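Long-range contacts in putative serine phosphatase (Pseudomonas aeruginosa, PDB 6K4E), which probably dephosphorylates phosphoproteins at serine or threonine, within a threonine phosphorylation pathway that controls biofilm formation in response to carbon availability: residues 229-240 with 291-301; 194-202 with 257-266. One frame throughout, in Å; residues are numbered along the deposited sequence.

Interaction 1 of 2, residues 229-240 with 291-301; sequences PGWTFYLSTDGF and DDITILSFRFD. With MG (magnesium ion), chain F; MG (magnesium ion), chain H.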
loop_
_atom_site.group_PDB
_atom_site.type_symbol
_atom_site.label_atom_id
_atom_site.label_comp_id
_atom_site.label_asym_id
_atom_site.label_seq_id
_atom_site.Cartn_x
_atom_site.Cartn_y
_atom_site.Cartn_z
ATOM N N PRO B 229 -23.947 6.082 28.679
ATOM C CA PRO B 229 -24.747 6.740 27.626
ATOM C C PRO B 229 -24.691 8.270 27.748
ATOM O O PRO B 229 -24.490 8.805 28.838
ATOM C CB PRO B 229 -26.168 6.213 27.877
ATOM C CG PRO B 229 -26.010 5.040 28.811
ATOM C CD PRO B 229 -24.824 5.394 29.650
ATOM N N GLY B 230 -24.861 8.955 26.625
ATOM C CA GLY B 230 -24.817 10.417 26.585
ATOM C C GLY B 230 -23.424 10.978 26.364
ATOM O O GLY B 230 -23.202 12.183 26.502
ATOM N N TRP B 231 -22.488 10.097 25.975
ATOM C CA TRP B 231 -21.094 10.431 25.703
ATOM C C TRP B 231 -20.754 10.314 24.242
ATOM O O TRP B 231 -21.080 9.313 23.590
ATOM C CB TRP B 231 -20.139 9.542 26.559
ATOM C CG TRP B 231 -20.112 9.935 28.003
ATOM C CD1 TRP B 231 -21.068 9.677 28.944
ATOM C CD2 TRP B 231 -19.102 10.712 28.652
ATOM N NE1 TRP B 231 -20.710 10.235 30.144
ATOM C CE2 TRP B 231 -19.498 10.869 29.998
ATOM C CE3 TRP B 231 -17.884 11.296 28.224
ATOM C CZ2 TRP B 231 -18.725 11.584 30.920
ATOM C CZ3 TRP B 231 -17.120 12.009 29.137
ATOM C CH2 TRP B 231 -17.540 12.152 30.466
ATOM N N THR B 232 -20.052 11.334 23.728
ATOM C CA THR B 232 -19.554 11.352 22.349
ATOM C C THR B 232 -18.046 11.189 22.455
ATOM O O THR B 232 -17.431 11.778 23.343
ATOM C CB THR B 232 -20.003 12.623 21.575
ATOM O OG1 THR B 232 -21.409 12.781 21.731
ATOM C CG2 THR B 232 -19.717 12.521 20.097
ATOM N N PHE B 233 -17.477 10.339 21.601
ATOM C CA PHE B 233 -16.057 10.015 21.571
ATOM C C PHE B 233 -15.472 10.563 20.301
ATOM O O PHE B 233 -16.203 10.739 19.326
ATOM C CB PHE B 233 -15.823 8.492 21.678
ATOM C CG PHE B 233 -16.306 7.900 22.981
ATOM C CD1 PHE B 233 -17.621 7.474 23.124
ATOM C CD2 PHE B 233 -15.471 7.844 24.092
ATOM C CE1 PHE B 233 -18.086 6.984 24.342
ATOM C CE2 PHE B 233 -15.940 7.354 25.318
ATOM C CZ PHE B 233 -17.241 6.912 25.424
ATOM N N TYR B 234 -14.177 10.947 20.347
ATOM C CA TYR B 234 -13.529 11.604 19.225
ATOM C C TYR B 234 -12.137 11.112 19.082
ATOM O O TYR B 234 -11.356 11.161 20.026
ATOM C CB TYR B 234 -13.468 13.132 19.427
ATOM C CG TYR B 234 -14.797 13.772 19.715
ATOM C CD1 TYR B 234 -15.284 13.856 21.017
ATOM C CD2 TYR B 234 -15.575 14.308 18.684
ATOM C CE1 TYR B 234 -16.511 14.459 21.288
ATOM C CE2 TYR B 234 -16.823 14.869 18.941
ATOM C CZ TYR B 234 -17.267 14.965 20.245
ATOM O OH TYR B 234 -18.473 15.526 20.497
ATOM N N LEU B 235 -11.817 10.671 17.868
ATOM C CA LEU B 235 -10.503 10.180 17.505
ATOM C C LEU B 235 -10.017 11.106 16.426
ATOM O O LEU B 235 -10.535 11.061 15.325
ATOM C CB LEU B 235 -10.601 8.729 16.984
ATOM C CG LEU B 235 -10.677 7.648 18.059
ATOM C CD1 LEU B 235 -11.006 6.285 17.442
ATOM C CD2 LEU B 235 -9.367 7.549 18.863
ATOM N N SER B 236 -9.028 11.939 16.728
ATOM C CA SER B 236 -8.502 12.860 15.740
ATOM C C SER B 236 -6.999 12.689 15.595
ATOM O O SER B 236 -6.315 12.480 16.584
ATOM C CB SER B 236 -8.809 14.302 16.147
ATOM O OG SER B 236 -8.099 15.233 15.346
ATOM N N THR B 237 -6.474 12.870 14.377
ATOM C CA THR B 237 -5.017 12.898 14.152
ATOM C C THR B 237 -4.551 14.300 14.541
ATOM O O THR B 237 -5.388 15.163 14.837
ATOM C CB THR B 237 -4.665 12.555 12.694
ATOM O OG1 THR B 237 -5.341 13.470 11.821
ATOM C CG2 THR B 237 -5.055 11.099 12.314
ATOM N N ASP B 238 -3.219 14.556 14.541
ATOM C CA ASP B 238 -2.732 15.876 14.919
ATOM C C ASP B 238 -3.111 17.033 13.949
ATOM O O ASP B 238 -2.996 18.183 14.329
ATOM C CB ASP B 238 -1.198 15.827 15.136
ATOM C CG ASP B 238 -0.398 15.428 13.921
ATOM O OD1 ASP B 238 -0.998 15.329 12.813
ATOM O OD2 ASP B 238 0.830 15.214 14.063
ATOM N N GLY B 239 -3.447 16.719 12.703
ATOM C CA GLY B 239 -3.696 17.716 11.665
ATOM C C GLY B 239 -4.628 18.866 11.997
ATOM O O GLY B 239 -4.310 20.017 11.715
ATOM N N PHE B 240 -5.809 18.564 12.549
ATOM C CA PHE B 240 -6.818 19.557 12.939
ATOM C C PHE B 240 -6.258 20.430 14.087
ATOM O O PHE B 240 -6.446 21.654 14.080
ATOM C CB PHE B 240 -8.127 18.839 13.401
ATOM C CG PHE B 240 -9.341 19.739 13.544
ATOM C CD1 PHE B 240 -9.498 20.561 14.656
ATOM C CD2 PHE B 240 -10.342 19.751 12.568
ATOM C CE1 PHE B 240 -10.621 21.386 14.777
ATOM C CE2 PHE B 240 -11.462 20.577 12.700
ATOM C CZ PHE B 240 -11.597 21.384 13.799
ATOM N N ASP B 291 -1.518 20.126 7.381
ATOM C CA ASP B 291 -1.390 18.669 7.419
ATOM C C ASP B 291 -2.729 18.005 7.069
ATOM O O ASP B 291 -3.750 18.687 6.914
ATOM C CB ASP B 291 -0.925 18.239 8.844
ATOM C CG ASP B 291 -0.475 16.796 8.976
ATOM O OD1 ASP B 291 -0.236 16.146 7.932
ATOM O OD2 ASP B 291 -0.343 16.321 10.119
ATOM N N ASP B 292 -2.701 16.682 6.862
ATOM C CA ASP B 292 -3.893 15.889 6.605
ATOM C C ASP B 292 -4.765 15.974 7.859
ATOM O O ASP B 292 -4.250 15.909 8.988
ATOM C CB ASP B 292 -3.498 14.428 6.354
ATOM C CG ASP B 292 -2.628 14.243 5.152
ATOM O OD1 ASP B 292 -2.938 14.825 4.120
ATOM O OD2 ASP B 292 -1.637 13.494 5.248
ATOM N N ILE B 293 -6.063 16.159 7.665
ATOM C CA ILE B 293 -7.019 16.252 8.761
ATOM C C ILE B 293 -7.930 15.003 8.774
ATOM O O ILE B 293 -8.357 14.534 7.722
ATOM C CB ILE B 293 -7.813 17.603 8.691
ATOM C CG1 ILE B 293 -6.866 18.805 8.925
ATOM C CG2 ILE B 293 -9.002 17.639 9.672
ATOM C CD1 ILE B 293 -7.335 20.153 8.434
ATOM N N THR B 294 -8.171 14.446 9.974
ATOM C CA THR B 294 -9.080 13.330 10.218
ATOM C C THR B 294 -9.644 13.460 11.594
ATOM O O THR B 294 -8.899 13.649 12.548
ATOM C CB THR B 294 -8.440 11.928 10.090
ATOM O OG1 THR B 294 -7.619 11.910 8.936
ATOM C CG2 THR B 294 -9.518 10.798 9.960
ATOM N N ILE B 295 -10.978 13.374 11.680
ATOM C CA ILE B 295 -11.709 13.295 12.927
ATOM C C ILE B 295 -12.763 12.211 12.729
ATOM O O ILE B 295 -13.638 12.358 11.893
ATOM C CB ILE B 295 -12.332 14.622 13.461
ATOM C CG1 ILE B 295 -11.279 15.713 13.649
ATOM C CG2 ILE B 295 -13.128 14.361 14.768
ATOM C CD1 ILE B 295 -11.868 16.995 14.347
ATOM N N LEU B 296 -12.670 11.140 13.508
ATOM C CA LEU B 296 -13.657 10.077 13.506
ATOM C C LEU B 296 -14.339 10.104 14.857
ATOM O O LEU B 296 -13.691 9.997 15.903
ATOM C CB LEU B 296 -13.022 8.704 13.191
ATOM C CG LEU B 296 -13.962 7.504 12.993
ATOM C CD1 LEU B 296 -15.213 7.867 12.192
ATOM C CD2 LEU B 296 -13.217 6.334 12.395
ATOM N N SER B 297 -15.648 10.370 14.828
ATOM C CA SER B 297 -16.426 10.478 16.041
ATOM C C SER B 297 -17.473 9.425 16.050
ATOM O O SER B 297 -17.931 9.028 14.992
ATOM C CB SER B 297 -17.042 11.867 16.166
ATOM O OG SER B 297 -17.843 12.010 17.329
ATOM N N PHE B 298 -17.818 8.953 17.252
ATOM C CA PHE B 298 -18.797 7.903 17.541
ATOM C C PHE B 298 -19.444 8.142 18.892
ATOM O O PHE B 298 -18.841 8.752 19.764
ATOM C CB PHE B 298 -18.152 6.517 17.455
ATOM C CG PHE B 298 -16.980 6.254 18.375
ATOM C CD1 PHE B 298 -15.700 6.699 18.051
ATOM C CD2 PHE B 298 -17.140 5.511 19.530
ATOM C CE1 PHE B 298 -14.605 6.424 18.893
ATOM C CE2 PHE B 298 -16.049 5.246 20.367
ATOM C CZ PHE B 298 -14.782 5.689 20.039
ATOM N N ARG B 299 -20.696 7.733 19.053
ATOM C CA ARG B 299 -21.414 7.997 20.287
ATOM C C ARG B 299 -22.109 6.751 20.812
ATOM O O ARG B 299 -22.630 5.963 20.024
ATOM C CB ARG B 299 -22.422 9.140 20.041
ATOM C CG ARG B 299 -23.387 9.401 21.181
ATOM C CD ARG B 299 -24.093 10.700 20.992
ATOM N NE ARG B 299 -25.234 10.824 21.894
ATOM C CZ ARG B 299 -25.297 11.668 22.915
ATOM N NH1 ARG B 299 -24.268 12.462 23.195
ATOM N NH2 ARG B 299 -26.385 11.724 23.670
ATOM N N PHE B 300 -22.112 6.581 22.153
ATOM C CA PHE B 300 -22.826 5.486 22.795
ATOM C C PHE B 300 -24.133 6.000 23.373
ATOM O O PHE B 300 -24.149 7.008 24.076
ATOM C CB PHE B 300 -21.983 4.717 23.844
ATOM C CG PHE B 300 -22.710 3.485 24.354
ATOM C CD1 PHE B 300 -22.884 2.368 23.536
ATOM C CD2 PHE B 300 -23.295 3.477 25.619
ATOM C CE1 PHE B 300 -23.610 1.260 23.982
ATOM C CE2 PHE B 300 -24.023 2.369 26.063
ATOM C CZ PHE B 300 -24.175 1.266 25.245
ATOM N N ASP B 301 -25.232 5.316 23.003
ATOM C CA ASP B 301 -26.640 5.554 23.346
ATOM C C ASP B 301 -27.031 7.034 23.382
ATOM O O ASP B 301 -27.264 7.622 22.327
ATOM C CB ASP B 301 -27.026 4.840 24.648
ATOM C CG ASP B 301 -27.549 3.424 24.455
ATOM O OD1 ASP B 301 -27.003 2.698 23.591
ATOM O OD2 ASP B 301 -28.493 3.035 25.183
HETATM MG MG MG F . -0.320 14.475 10.741
HETATM MG MG MG H . 2.115 14.650 15.820
HETATM O O HOH W 1 -6.915 15.643 12.350
HETATM O O HOH W 2 1.638 14.431 11.396
HETATM O O HOH W 3 -3.387 21.233 9.458
HETATM O O HOH W 4 0.636 13.996 8.923
HETATM O O HOH W 5 -2.510 14.201 10.181
HETATM O O HOH W 6 3.585 15.832 14.520
HETATM O O HOH W 7 3.316 13.151 14.479
#
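F233 and F298 sit opposite each other on neighbouring antiparallel strands, 231-236 and 293-300, in one sheet of the PP2C-like beta sandwich, and they mesh by offset rather than by stacking. The bump is CB of F233, which lies over the face of the F298 ring, 3.5 Å from its centroid. The rings themselves are nearly parallel, planes 16° apart, but slid past each other. F298 can offer this face because chi1 of 59° sets CG between the backbone N and the carbonyl carbon, turning the ring back toward the partner strand. I108 of the facing sheet also touches it. The backbone ladder includes L235 and L296, whose N and O atoms pair reciprocally, both at 2.8 Å. On the opposite face of the sheet, S297 OG fits between CG2 of T232 and the Y234 ring and donates to F233 O (2.9 Å), which F298 N also meets. At the end away from the metals, R299 lays its guanidinium face over G230 CA, while NH1 donates in plane to T232 OG1 (3.2 Å), itself also bonded to A265 O. Toward the metals, F240 takes I295 CD1 over one face and I293 CG2 at its edge, and G239 CA touches D292 O. D238 OD1 (2.3 Å) and D291 OD2 (1.9 Å), with D112 and three waters, bind one magnesium; D238 OD2 (2.2 Å) and two waters bind the second.

Interaction 2 of 2, residues 194-202 with 257-266; sequences LYASDGEEV and FADMLRDHAR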
loop_
_atom_site.group_PDB
_atom_site.type_symbol
_atom_site.label_atom_id
_atom_site.label_comp_id
_atom_site.label_asym_id
_atom_site.label_seq_id
_atom_site.Cartn_x
_atom_site.Cartn_y
_atom_site.Cartn_z
ATOM N N LEU B 194 -7.834 9.540 22.778
ATOM C CA LEU B 194 -9.270 9.389 22.678
ATOM C C LEU B 194 -9.876 10.488 23.561
ATOM O O LEU B 194 -9.579 10.565 24.743
ATOM C CB LEU B 194 -9.757 7.998 23.100
ATOM C CG LEU B 194 -11.290 7.812 23.140
ATOM C CD1 LEU B 194 -11.883 7.733 21.763
ATOM C CD2 LEU B 194 -11.640 6.597 23.882
ATOM N N TYR B 195 -10.683 11.368 22.963
ATOM C CA TYR B 195 -11.361 12.420 23.668
ATOM C C TYR B 195 -12.806 11.919 23.875
ATOM O O TYR B 195 -13.338 11.226 23.014
ATOM C CB TYR B 195 -11.362 13.678 22.813
ATOM C CG TYR B 195 -10.114 14.519 22.939
ATOM C CD1 TYR B 195 -9.990 15.470 23.948
ATOM C CD2 TYR B 195 -9.075 14.410 22.012
ATOM C CE1 TYR B 195 -8.849 16.258 24.066
ATOM C CE2 TYR B 195 -7.925 15.195 22.120
ATOM C CZ TYR B 195 -7.819 16.120 23.153
ATOM O OH TYR B 195 -6.732 16.953 23.257
ATOM N N ALA B 196 -13.401 12.201 25.035
ATOM C CA ALA B 196 -14.782 11.813 25.372
ATOM C C ALA B 196 -15.425 12.984 26.045
ATOM O O ALA B 196 -14.779 13.635 26.867
ATOM C CB ALA B 196 -14.798 10.626 26.320
ATOM N N SER B 197 -16.686 13.262 25.711
ATOM C CA SER B 197 -17.405 14.368 26.303
ATOM C C SER B 197 -18.917 14.115 26.392
ATOM O O SER B 197 -19.506 13.507 25.501
ATOM C CB SER B 197 -17.115 15.665 25.558
ATOM O OG SER B 197 -17.688 16.724 26.296
ATOM N N ASP B 198 -19.532 14.587 27.479
ATOM C CA ASP B 198 -20.979 14.493 27.664
ATOM C C ASP B 198 -21.631 15.885 27.521
ATOM O O ASP B 198 -22.830 16.031 27.771
ATOM C CB ASP B 198 -21.316 13.829 29.013
ATOM C CG ASP B 198 -20.883 14.611 30.255
ATOM O OD1 ASP B 198 -20.048 15.538 30.123
ATOM O OD2 ASP B 198 -21.345 14.271 31.361
ATOM N N GLY B 199 -20.823 16.873 27.116
ATOM C CA GLY B 199 -21.217 18.268 26.960
ATOM C C GLY B 199 -20.925 19.096 28.196
ATOM O O GLY B 199 -21.085 20.317 28.165
ATOM N N GLU B 200 -20.506 18.446 29.296
ATOM C CA GLU B 200 -20.155 19.088 30.559
ATOM C C GLU B 200 -18.668 18.850 30.823
ATOM O O GLU B 200 -17.882 19.793 30.902
ATOM C CB GLU B 200 -21.011 18.506 31.704
ATOM C CG GLU B 200 -21.535 19.537 32.699
ATOM C CD GLU B 200 -22.936 20.109 32.493
ATOM O OE1 GLU B 200 -23.883 19.331 32.227
ATOM O OE2 GLU B 200 -23.082 21.348 32.610
ATOM N N GLU B 201 -18.290 17.579 30.907
ATOM C CA GLU B 201 -16.934 17.108 31.162
ATOM C C GLU B 201 -16.239 16.712 29.829
ATOM O O GLU B 201 -16.916 16.247 28.922
ATOM C CB GLU B 201 -17.052 15.885 32.087
ATOM C CG GLU B 201 -15.750 15.299 32.596
ATOM C CD GLU B 201 -15.908 14.046 33.437
ATOM O OE1 GLU B 201 -14.914 13.293 33.542
ATOM O OE2 GLU B 201 -17.008 13.816 33.996
ATOM N N VAL B 202 -14.898 16.943 29.719
ATOM C CA VAL B 202 -14.063 16.513 28.586
ATOM C C VAL B 202 -12.973 15.628 29.216
ATOM O O VAL B 202 -12.269 16.080 30.116
ATOM C CB VAL B 202 -13.440 17.655 27.707
ATOM C CG1 VAL B 202 -12.642 17.096 26.539
ATOM C CG2 VAL B 202 -14.503 18.585 27.179
ATOM N N PHE B 257 -9.523 22.793 21.088
ATOM C CA PHE B 257 -10.123 21.527 20.655
ATOM C C PHE B 257 -11.055 20.941 21.715
ATOM O O PHE B 257 -12.201 20.621 21.380
ATOM C CB PHE B 257 -9.050 20.536 20.201
ATOM C CG PHE B 257 -9.552 19.274 19.556
ATOM C CD1 PHE B 257 -10.064 19.295 18.257
ATOM C CD2 PHE B 257 -9.497 18.061 20.229
ATOM C CE1 PHE B 257 -10.540 18.130 17.659
ATOM C CE2 PHE B 257 -9.974 16.892 19.630
ATOM C CZ PHE B 257 -10.461 16.927 18.338
ATOM N N ALA B 258 -10.571 20.813 22.992
ATOM C CA ALA B 258 -11.369 20.307 24.119
ATOM C C ALA B 258 -12.632 21.168 24.351
ATOM O O ALA B 258 -13.707 20.614 24.599
ATOM C CB ALA B 258 -10.531 20.257 25.379
ATOM N N ASP B 259 -12.498 22.506 24.259
ATOM C CA ASP B 259 -13.626 23.422 24.398
ATOM C C ASP B 259 -14.647 23.235 23.298
ATOM O O ASP B 259 -15.842 23.178 23.597
ATOM C CB ASP B 259 -13.164 24.887 24.470
ATOM C CG ASP B 259 -12.464 25.282 25.755
ATOM O OD1 ASP B 259 -12.421 24.445 26.701
ATOM O OD2 ASP B 259 -11.935 26.413 25.814
ATOM N N MET B 260 -14.182 23.118 22.037
ATOM C CA MET B 260 -15.028 22.873 20.865
ATOM C C MET B 260 -15.853 21.574 21.068
ATOM O O MET B 260 -17.073 21.587 20.857
ATOM C CB MET B 260 -14.172 22.752 19.588
ATOM C CG MET B 260 -14.993 22.604 18.307
ATOM S SD MET B 260 -13.978 22.324 16.815
ATOM C CE MET B 260 -13.277 20.633 17.183
ATOM N N LEU B 261 -15.175 20.471 21.492
ATOM C CA LEU B 261 -15.796 19.177 21.751
ATOM C C LEU B 261 -16.865 19.283 22.817
ATOM O O LEU B 261 -17.967 18.821 22.574
ATOM C CB LEU B 261 -14.769 18.094 22.174
ATOM C CG LEU B 261 -13.645 17.756 21.219
ATOM C CD1 LEU B 261 -12.870 16.539 21.714
ATOM C CD2 LEU B 261 -14.140 17.579 19.754
ATOM N N ARG B 262 -16.549 19.875 23.994
ATOM C CA ARG B 262 -17.494 20.063 25.099
ATOM C C ARG B 262 -18.690 20.875 24.637
ATOM O O ARG B 262 -19.831 20.519 24.931
ATOM C CB ARG B 262 -16.817 20.799 26.265
ATOM C CG ARG B 262 -17.744 20.998 27.491
ATOM C CD ARG B 262 -17.205 22.019 28.485
ATOM N NE ARG B 262 -17.107 23.355 27.886
ATOM C CZ ARG B 262 -15.967 23.989 27.608
ATOM N NH1 ARG B 262 -14.794 23.443 27.934
ATOM N NH2 ARG B 262 -15.993 25.190 27.040
ATOM N N ASP B 263 -18.428 21.948 23.898
ATOM C CA ASP B 263 -19.494 22.805 23.371
ATOM C C ASP B 263 -20.481 22.087 22.462
ATOM O O ASP B 263 -21.650 22.438 22.455
ATOM C CB ASP B 263 -18.896 24.017 22.647
ATOM C CG ASP B 263 -18.984 25.267 23.473
ATOM O OD1 ASP B 263 -18.149 25.428 24.402
ATOM O OD2 ASP B 263 -19.922 26.061 23.239
ATOM N N HIS B 264 -20.017 21.088 21.683
ATOM C CA HIS B 264 -20.885 20.421 20.697
ATOM C C HIS B 264 -21.298 18.990 21.043
ATOM O O HIS B 264 -22.255 18.508 20.446
ATOM C CB HIS B 264 -20.216 20.477 19.308
ATOM C CG HIS B 264 -20.061 21.887 18.793
ATOM N ND1 HIS B 264 -18.913 22.645 19.060
ATOM C CD2 HIS B 264 -20.949 22.670 18.127
ATOM C CE1 HIS B 264 -19.119 23.826 18.493
ATOM N NE2 HIS B 264 -20.329 23.897 17.923
ATOM N N ALA B 265 -20.628 18.337 22.028
ATOM C CA ALA B 265 -20.768 16.918 22.417
ATOM C C ALA B 265 -22.193 16.368 22.514
ATOM O O ALA B 265 -22.428 15.221 22.130
ATOM C CB ALA B 265 -20.034 16.631 23.713
ATOM N N ARG B 266 -23.112 17.140 23.053
ATOM C CA ARG B 266 -24.502 16.705 23.211
ATOM C C ARG B 266 -25.327 16.862 21.923
ATOM O O ARG B 266 -26.415 16.321 21.852
ATOM C CB ARG B 266 -25.160 17.416 24.414
ATOM C CG ARG B 266 -25.797 16.436 25.404
ATOM C CD ARG B 266 -26.318 17.071 26.697
ATOM N NE ARG B 266 -25.234 17.454 27.611
ATOM C CZ ARG B 266 -25.373 17.662 28.920
ATOM N NH1 ARG B 266 -26.556 17.502 29.505
ATOM N NH2 ARG B 266 -24.327 18.013 29.658
#
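S197 OG is held from two directions within its own loop while it rests on the helix: it accepts from G199 N at 3.2 Å, forming an ST turn, and donates to E201 O at 2.8 Å. With OG anti to the backbone N (chi1 -172°), the oxygen lies against A265 CB and R262 CA while its proton goes to E201 O. The next residue adds a second, purely accepting grip. D198 OD1 takes E200 N from above the carboxylate plane, an Asx turn, and E201 N nearly along the C-O axis, which extends it to an Asx motif; together they fix the loop joining strand 194-197 to strand 202-205. This internally bonded loop lies on helix 257-264, whose axis runs at 39° to that of strand 194-197. The helix is one of those flanking the PP2C-like sandwich, packed on the sheet that also holds strand 231-236, where L261 touches Y234. G199 presses its CA to within 3.3 Å of R262 O, in a CA-H...O contact. V202 straddles the helix surface, CG1 toward A258 CB and CG2 against R262 CB. Deeper in, the edge of F257 meets the face of Y195 in a T-shaped pair, centroids 5.0 Å apart and planes at 73°, with L261 CD1 packed on Y195 CB at 3.4 Å. At the outer end R266 closes over the loop: NH2 bridges to E200 OE1 at 2.9 Å, near the guanidinium plane but well above that of the carboxylate, and NE makes a weak bond to D198 O. The chemistry is therefore divided: the loop satisfies many of its own polar groups, apolar side chains supply the inner fit, and the exposed salt bridge is probably moderated by solvent.

Overall arrangement
Interaction 1 is largely buried, its centre about 7 Å from the centre of the chain; the centre of interaction 2 lies about 17 Å from it, and that contact is partly buried, with E200 and R266 exposed. The two share a sheet, since strands 231-236 and 194-197 are neighbours in it, so the first joins strand to strand and the second lays a helix on the same sheet. Accordingly, interaction 1 relies on a backbone hydrogen-bond ladder, a CH-pi contact between phenylalanines and metal binding, whereas interaction 2 relies on side-chain contacts, a self-bonded loop and one salt bridge across the contact. They meet through probable hydrogen bonds, T232 OG1 with A265 O and Y234 N with Y195 O.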